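Local atomic coordinates of bradyzoite pseudokinase 1 (Toxoplasma gondii, PDB entry 6M7Z), a protein that regulates the membrane ultrastructure of the parasitophorous vacuole, as a divergent kinase that lacks the glycine-rich loop. Residues A[96-99]-A[100-104]; A[159-163]-A[164-168]. All coordinates share one frame; numbering follows the deposited sequence.

Contact 1 (A[96-99]-A[100-104])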
ATOM      1  N   TYR A  96      -8.547  12.098  -0.053  1.00 30.21           N
ATOM      2  CA  TYR A  96      -8.005  13.285  -0.686  1.00 33.70           C
ATOM      3  C   TYR A  96      -6.756  12.921  -1.506  1.00 33.30           C
ATOM      4  O   TYR A  96      -6.656  13.321  -2.665  1.00 34.30           O
ATOM      5  CB  TYR A  96      -7.695  14.348   0.370  1.00 37.25           C
ATOM      6  CG  TYR A  96      -7.146  15.635  -0.186  1.00 39.17           C
ATOM      7  CD1 TYR A  96      -5.799  15.793  -0.426  1.00 45.10           C
ATOM      8  CD2 TYR A  96      -7.979  16.695  -0.480  1.00 42.73           C
ATOM      9  CE1 TYR A  96      -5.291  16.988  -0.913  1.00 51.80           C
ATOM     10  CE2 TYR A  96      -7.494  17.883  -0.998  1.00 48.70           C
ATOM     11  CZ  TYR A  96      -6.143  18.032  -1.219  1.00 54.95           C
ATOM     12  OH  TYR A  96      -5.649  19.199  -1.731  1.00 63.01           O
ATOM     13  N   LEU A  97      -5.799  12.192  -0.911  1.00 32.66           N
ATOM     14  CA  LEU A  97      -4.598  11.777  -1.641  1.00 35.55           C
ATOM     15  C   LEU A  97      -4.989  11.051  -2.929  1.00 34.29           C
ATOM     16  O   LEU A  97      -4.447  11.353  -3.977  1.00 34.66           O
ATOM     17  CB  LEU A  97      -3.720  10.851  -0.799  1.00 35.77           C
ATOM     18  CG  LEU A  97      -2.987  11.473   0.381  1.00 38.63           C
ATOM     19  CD1 LEU A  97      -2.005  10.453   0.967  1.00 41.58           C
ATOM     20  CD2 LEU A  97      -2.222  12.730  -0.013  1.00 41.64           C
ATOM     21  N   TYR A  98      -5.921  10.102  -2.838  1.00 36.17           N
ATOM     22  CA  TYR A  98      -6.275   9.280  -4.000  1.00 35.88           C
ATOM     23  C   TYR A  98      -6.927  10.132  -5.090  1.00 39.81           C
ATOM     24  O   TYR A  98      -6.658   9.894  -6.262  1.00 49.56           O
ATOM     25  CB  TYR A  98      -7.147   8.079  -3.607  1.00 32.99           C
ATOM     26  CG  TYR A  98      -6.336   6.874  -3.198  1.00 32.49           C
ATOM     27  CD1 TYR A  98      -5.667   6.122  -4.146  1.00 32.83           C
ATOM     28  CD2 TYR A  98      -6.212   6.496  -1.873  1.00 32.82           C
ATOM     29  CE1 TYR A  98      -4.917   5.010  -3.800  1.00 33.59           C
ATOM     30  CE2 TYR A  98      -5.465   5.388  -1.507  1.00 34.98           C
ATOM     31  CZ  TYR A  98      -4.818   4.631  -2.475  1.00 33.94           C
ATOM     32  OH  TYR A  98      -4.077   3.533  -2.127  1.00 33.26           O
ATOM     33  N   ARG A  99      -7.748  11.120  -4.699  1.00 42.46           N
ATOM     34  CA  ARG A  99      -8.556  11.892  -5.662  1.00 37.10           C
ATOM     35  C   ARG A  99      -7.775  13.081  -6.251  1.00 37.50           C
ATOM     36  O   ARG A  99      -8.022  13.449  -7.395  1.00 38.78           O
ATOM     37  CB  ARG A  99      -9.834  12.396  -4.991  1.00 37.39           C
ATOM     38  CG  ARG A  99     -10.826  11.290  -4.658  1.00 37.90           C
ATOM     39  CD  ARG A  99     -11.881  11.745  -3.664  1.00 39.79           C
ATOM     40  NE  ARG A  99     -12.907  12.564  -4.286  1.00 42.51           N
ATOM     41  CZ  ARG A  99     -13.954  12.091  -4.957  1.00 45.89           C
ATOM     42  NH1 ARG A  99     -14.094  10.793  -5.174  1.00 42.12           N
ATOM     43  NH2 ARG A  99     -14.858  12.930  -5.424  1.00 45.13           N
ATOM     44  N   GLU A 100      -6.871  13.693  -5.471  1.00 37.06           N
ATOM     45  CA  GLU A 100      -6.283  14.975  -5.831  1.00 41.09           C
ATOM     46  C   GLU A 100      -4.767  14.891  -6.072  1.00 42.14           C
ATOM     47  O   GLU A 100      -4.231  15.806  -6.669  1.00 42.07           O
ATOM     48  CB  GLU A 100      -6.520  16.019  -4.740  1.00 42.34           C
ATOM     49  CG  GLU A 100      -7.961  16.144  -4.299  1.00 44.55           C
ATOM     50  CD  GLU A 100      -8.978  16.498  -5.384  1.00 49.40           C
ATOM     51  OE1 GLU A 100      -8.606  17.181  -6.358  1.00 48.33           O
ATOM     52  OE2 GLU A 100     -10.153  16.093  -5.249  1.00 46.79           O
ATOM     53  N   ILE A 101      -4.069  13.856  -5.604  1.00 43.54           N
ATOM     54  CA  ILE A 101      -2.599  13.906  -5.577  1.00 53.47           C
ATOM     55  C   ILE A 101      -1.953  12.715  -6.299  1.00 51.17           C
ATOM     56  O   ILE A 101      -0.976  12.891  -7.019  1.00 58.53           O
ATOM     57  CB  ILE A 101      -2.103  14.048  -4.128  1.00 58.27           C
ATOM     58  CG1 ILE A 101      -2.619  15.371  -3.554  1.00 59.22           C
ATOM     59  CG2 ILE A 101      -0.581  13.919  -4.054  1.00 62.48           C
ATOM     60  CD1 ILE A 101      -1.815  15.908  -2.381  1.00 69.69           C
ATOM     61  N   LEU A 102      -2.482  11.508  -6.111  1.00 45.41           N
ATOM     62  CA  LEU A 102      -1.931  10.333  -6.741  1.00 46.96           C
ATOM     63  C   LEU A 102      -2.525  10.204  -8.139  1.00 46.68           C
ATOM     64  O   LEU A 102      -3.729  10.378  -8.323  1.00 47.41           O
ATOM     65  CB  LEU A 102      -2.242   9.107  -5.876  1.00 45.01           C
ATOM     66  CG  LEU A 102      -1.741   9.171  -4.435  1.00 47.88           C
ATOM     67  CD1 LEU A 102      -2.321   8.007  -3.633  1.00 47.93           C
ATOM     68  CD2 LEU A 102      -0.206   9.182  -4.393  1.00 49.83           C
ATOM     69  N   PRO A 103      -1.706   9.882  -9.161  1.00 53.12           N
ATOM     70  CA  PRO A 103      -2.234   9.542 -10.484  1.00 55.63           C
ATOM     71  C   PRO A 103      -3.277   8.418 -10.393  1.00 56.16           C
ATOM     72  O   PRO A 103      -3.246   7.635  -9.455  1.00 60.41           O
ATOM     73  CB  PRO A 103      -1.006   9.049 -11.264  1.00 56.08           C
ATOM     74  CG  PRO A 103       0.180   9.641 -10.532  1.00 57.46           C
ATOM     75  CD  PRO A 103      -0.238   9.791  -9.081  1.00 54.52           C
ATOM     76  N   LYS A 104      -4.171   8.349 -11.382  1.00 66.09           N
ATOM     77  CA  LYS A 104      -5.284   7.408 -11.365  1.00 72.43           C
ATOM     78  C   LYS A 104      -4.744   5.973 -11.281  1.00 69.05           C
ATOM     79  O   LYS A 104      -5.361   5.144 -10.632  1.00 66.53           O
ATOM     80  CB  LYS A 104      -6.193   7.673 -12.578  1.00 87.16           C
ATOM     81  CG  LYS A 104      -7.159   6.576 -13.021  1.00109.87           C
ATOM     82  CD  LYS A 104      -8.418   6.419 -12.203  1.00108.66           C
ATOM     83  CE  LYS A 104      -9.184   5.188 -12.631  1.00109.16           C
ATOM     84  NZ  LYS A 104     -10.332   4.917 -11.737  1.00119.13           N
TER

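Contact 2 (A[159-163]-A[164-168])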
ATOM      1  N   SER A 159       8.593   5.589  -6.704  1.00 38.14           N
ATOM      2  CA  SER A 159       7.458   6.149  -7.420  1.00 40.21           C
ATOM      3  C   SER A 159       6.673   7.102  -6.506  1.00 41.27           C
ATOM      4  O   SER A 159       6.110   8.072  -6.985  1.00 43.49           O
ATOM      5  CB  SER A 159       6.579   5.072  -8.046  1.00 41.23           C
ATOM      6  OG  SER A 159       5.691   4.469  -7.110  1.00 40.34           O
ATOM      7  N   LEU A 160       6.677   6.856  -5.190  1.00 43.29           N
ATOM      8  CA  LEU A 160       5.997   7.741  -4.248  1.00 44.52           C
ATOM      9  C   LEU A 160       6.831   9.009  -4.016  1.00 46.52           C
ATOM     10  O   LEU A 160       6.297  10.118  -3.987  1.00 38.38           O
ATOM     11  CB  LEU A 160       5.736   6.995  -2.937  1.00 45.00           C
ATOM     12  CG  LEU A 160       4.845   7.724  -1.930  1.00 46.23           C
ATOM     13  CD1 LEU A 160       3.405   7.848  -2.423  1.00 50.53           C
ATOM     14  CD2 LEU A 160       4.874   7.000  -0.600  1.00 49.92           C
ATOM     15  N   HIS A 161       8.146   8.847  -3.855  1.00 47.48           N
ATOM     16  CA  HIS A 161       9.069   9.991  -3.703  1.00 46.92           C
ATOM     17  C   HIS A 161       8.975  10.935  -4.913  1.00 47.34           C
ATOM     18  O   HIS A 161       8.969  12.146  -4.730  1.00 44.78           O
ATOM     19  CB  HIS A 161      10.502   9.502  -3.423  1.00 45.05           C
ATOM     20  CG  HIS A 161      10.669   8.911  -2.064  1.00 41.94           C
ATOM     21  ND1 HIS A 161      11.866   8.390  -1.626  1.00 47.95           N
ATOM     22  CD2 HIS A 161       9.786   8.724  -1.060  1.00 39.79           C
ATOM     23  CE1 HIS A 161      11.742   7.993  -0.375  1.00 44.73           C
ATOM     24  NE2 HIS A 161      10.462   8.141  -0.027  1.00 41.83           N
ATOM     25  N   ASN A 162       8.849  10.380  -6.129  1.00 48.73           N
ATOM     26  CA  ASN A 162       8.743  11.172  -7.370  1.00 51.31           C
ATOM     27  C   ASN A 162       7.487  12.063  -7.386  1.00 52.05           C
ATOM     28  O   ASN A 162       7.450  13.028  -8.133  1.00 50.15           O
ATOM     29  CB  ASN A 162       8.731  10.293  -8.625  1.00 53.88           C
ATOM     30  CG  ASN A 162      10.061   9.603  -8.891  1.00 55.72           C
ATOM     31  OD1 ASN A 162      11.097   9.984  -8.338  1.00 56.90           O
ATOM     32  ND2 ASN A 162      10.051   8.565  -9.719  1.00 50.45           N
ATOM     33  N   LEU A 163       6.463  11.740  -6.594  1.00 48.55           N
ATOM     34  CA  LEU A 163       5.251  12.570  -6.484  1.00 48.68           C
ATOM     35  C   LEU A 163       5.397  13.601  -5.351  1.00 46.56           C
ATOM     36  O   LEU A 163       4.452  14.331  -5.057  1.00 46.32           O
ATOM     37  CB  LEU A 163       4.036  11.678  -6.218  1.00 48.14           C
ATOM     38  CG  LEU A 163       3.703  10.650  -7.295  1.00 49.60           C
ATOM     39  CD1 LEU A 163       2.722   9.575  -6.779  1.00 47.18           C
ATOM     40  CD2 LEU A 163       3.109  11.361  -8.498  1.00 54.78           C
ATOM     41  N   GLY A 164       6.563  13.638  -4.695  1.00 45.41           N
ATOM     42  CA  GLY A 164       6.842  14.570  -3.609  1.00 45.00           C
ATOM     43  C   GLY A 164       6.291  14.110  -2.260  1.00 44.84           C
ATOM     44  O   GLY A 164       6.024  14.945  -1.380  1.00 49.48           O
ATOM     45  N   LEU A 165       6.124  12.793  -2.068  1.00 41.93           N
ATOM     46  CA  LEU A 165       5.528  12.249  -0.840  1.00 41.59           C
ATOM     47  C   LEU A 165       6.506  11.273  -0.171  1.00 37.92           C
ATOM     48  O   LEU A 165       7.075  10.391  -0.833  1.00 37.48           O
ATOM     49  CB  LEU A 165       4.214  11.533  -1.179  1.00 45.84           C
ATOM     50  CG  LEU A 165       3.066  12.433  -1.642  1.00 48.71           C
ATOM     51  CD1 LEU A 165       1.905  11.604  -2.165  1.00 50.30           C
ATOM     52  CD2 LEU A 165       2.597  13.346  -0.518  1.00 50.77           C
ATOM     53  N   LEU A 166       6.663  11.417   1.152  1.00 34.79           N
ATOM     54  CA  LEU A 166       7.205  10.372   2.013  1.00 32.68           C
ATOM     55  C   LEU A 166       6.072   9.432   2.419  1.00 29.60           C
ATOM     56  O   LEU A 166       4.901   9.872   2.546  1.00 28.65           O
ATOM     57  CB  LEU A 166       7.789  11.003   3.271  1.00 35.88           C
ATOM     58  CG  LEU A 166       9.028  11.865   3.042  1.00 39.85           C
ATOM     59  CD1 LEU A 166       9.513  12.499   4.325  1.00 41.64           C
ATOM     60  CD2 LEU A 166      10.147  11.067   2.400  1.00 40.24           C
ATOM     61  N   HIS A 167       6.428   8.155   2.671  1.00 27.33           N
ATOM     62  CA  HIS A 167       5.466   7.173   3.167  1.00 25.58           C
ATOM     63  C   HIS A 167       5.280   7.330   4.680  1.00 24.67           C
ATOM     64  O   HIS A 167       4.149   7.465   5.164  1.00 24.11           O
ATOM     65  CB  HIS A 167       5.888   5.754   2.793  1.00 24.77           C
ATOM     66  CG  HIS A 167       4.847   4.735   3.125  1.00 22.22           C
ATOM     67  ND1 HIS A 167       4.623   4.316   4.414  1.00 21.98           N
ATOM     68  CD2 HIS A 167       3.959   4.066   2.350  1.00 22.28           C
ATOM     69  CE1 HIS A 167       3.666   3.410   4.412  1.00 21.94           C
ATOM     70  NE2 HIS A 167       3.220   3.263   3.170  1.00 22.11           N
ATOM     71  N   ARG A 168       6.404   7.237   5.398  1.00 24.67           N
ATOM     72  CA  ARG A 168       6.547   7.500   6.852  1.00 24.59           C
ATOM     73  C   ARG A 168       6.198   6.290   7.728  1.00 24.01           C
ATOM     74  O   ARG A 168       6.469   6.375   8.893  1.00 24.78           O
ATOM     75  CB  ARG A 168       5.756   8.735   7.300  1.00 24.54           C
ATOM     76  CG  ARG A 168       6.163  10.021   6.585  1.00 25.15           C
ATOM     77  CD  ARG A 168       5.729  11.283   7.321  1.00 25.36           C
ATOM     78  NE  ARG A 168       4.270  11.353   7.427  1.00 24.91           N
ATOM     79  CZ  ARG A 168       3.598  11.822   8.482  1.00 24.71           C
ATOM     80  NH1 ARG A 168       4.227  12.540   9.411  1.00 24.87           N
ATOM     81  NH2 ARG A 168       2.320  11.514   8.617  1.00 23.32           N
TER

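Contact 1 (A[96-99]-A[100-104])
The C-terminal part of helix 88-101, which, lying between strands 76-82 and 114-117, corresponds to the αC helix of the kinase fold, widens into a pi-type turn where Leu97 faces Ile101 and Leu102. Leu97 O accepts two backbone bonds. Ile101 N lies 3.0 Å from Leu97 O. Leu102 N reaches Leu97 O at 2.9 Å and is the straighter, with an angle of 163° at the hydrogen. One residue earlier, Glu100 N bonds to Tyr96 O at 2.8 Å, an ordinary helical bond.

The side chains pair along the same turn. A chi1 of -179° swings the Tyr96 ring away from its own N-H and against the Glu100 side chain. Glu100 CG sits over one ring face, 3.9 Å from the Tyr96 ring centroid, as a CH-pi contact. The Ile101 methyl CD1 meets the edge of this ring near its plane, 3.9 Å from Tyr96 CE1. The same methyl also touches Leu97 CD2. The Glu100 chain bends at chi2 (-58°), and its OE2 is hydrogen-bonded to the OH of Tyr20, whose ring, like that of Trp17, meets Tyr96 edge-to-face.

On another side of the helix, Leu102 CD1 lies over a face of Tyr98, 4.0 Å from the ring centroid and offset toward the rim. Tyr98 OH is bonded to Leu110 O in the following loop, while Arg99 carries its guanidinium away to a salt bridge with Glu115. The order of strand 76-82, this helix and strand 114-117 is consistent with the αC-β4 region of the kinase fold.

Contact 2 (A[159-163]-A[164-168])
Leu160 O is gripped by two backbone N-H groups that reach it from opposite faces of the carbonyl plane. Leu163 N lies 3.1 Å from Leu160 O. Leu165 N lies 3.3 Å from Leu160 O. Gly164 N bonds to His161 O at 2.8 Å, standing above the carbonyl plane rather than on a lone pair. This is a Schellman motif over a type I turn from His161 to Gly164. Gly164 takes the positive phi of 82° that turns the chain out of helix 146-161 into strand 165-166.

Leu160 folds back along the exit. Its CG stands anti to the backbone N (chi1 -171°), and from there CG meets Leu165 CB at 3.9 Å. Its methyl CD2 reaches His167 CB at 3.8 Å and lies at the edge of the His167 ring. The His161 ring turns an edge to the strand, with CD2 3.2 Å from Leu165 O and near the ring plane. Leu166 CD2 approaches His161 NE2 obliquely at 3.8 Å.

His167, Arg168 and Ser169 correspond to the HRD motif of the kinase catalytic loop, with serine where active kinases carry aspartate. Asp233 of helix 230-248 bonds to His161 NE2 and to the backbone N of His167 and Arg168. Through these three bonds one carboxylate joins the helix end to the loop. Its negative charge would probably also favour a protonated His161.

Overall arrangement
From the N terminus, contact 1 comes first, where helix 88-101 runs into the loop leading to strand 114-117. Contact 2 follows after strands 114-117 and 121-127, where helix 146-161 passes into strand 165-166. Each closes only its own turn, and contact 1 ends before contact 2 begins, so neither nests in nor crosses the other. Their centres are 13 Å apart, yet they touch through side chains. Leu102 CD2 packs on Leu163 CD1 at 3.8 Å, and Ile101 CG2 lies 3.9 Å from Leu165 CD1. Pro103 also rests on Leu163. This apolar seam joins the end of the αC region to the exit of helix 146-161 and the start of strand 165-166, just before the segment corresponding to the catalytic loop.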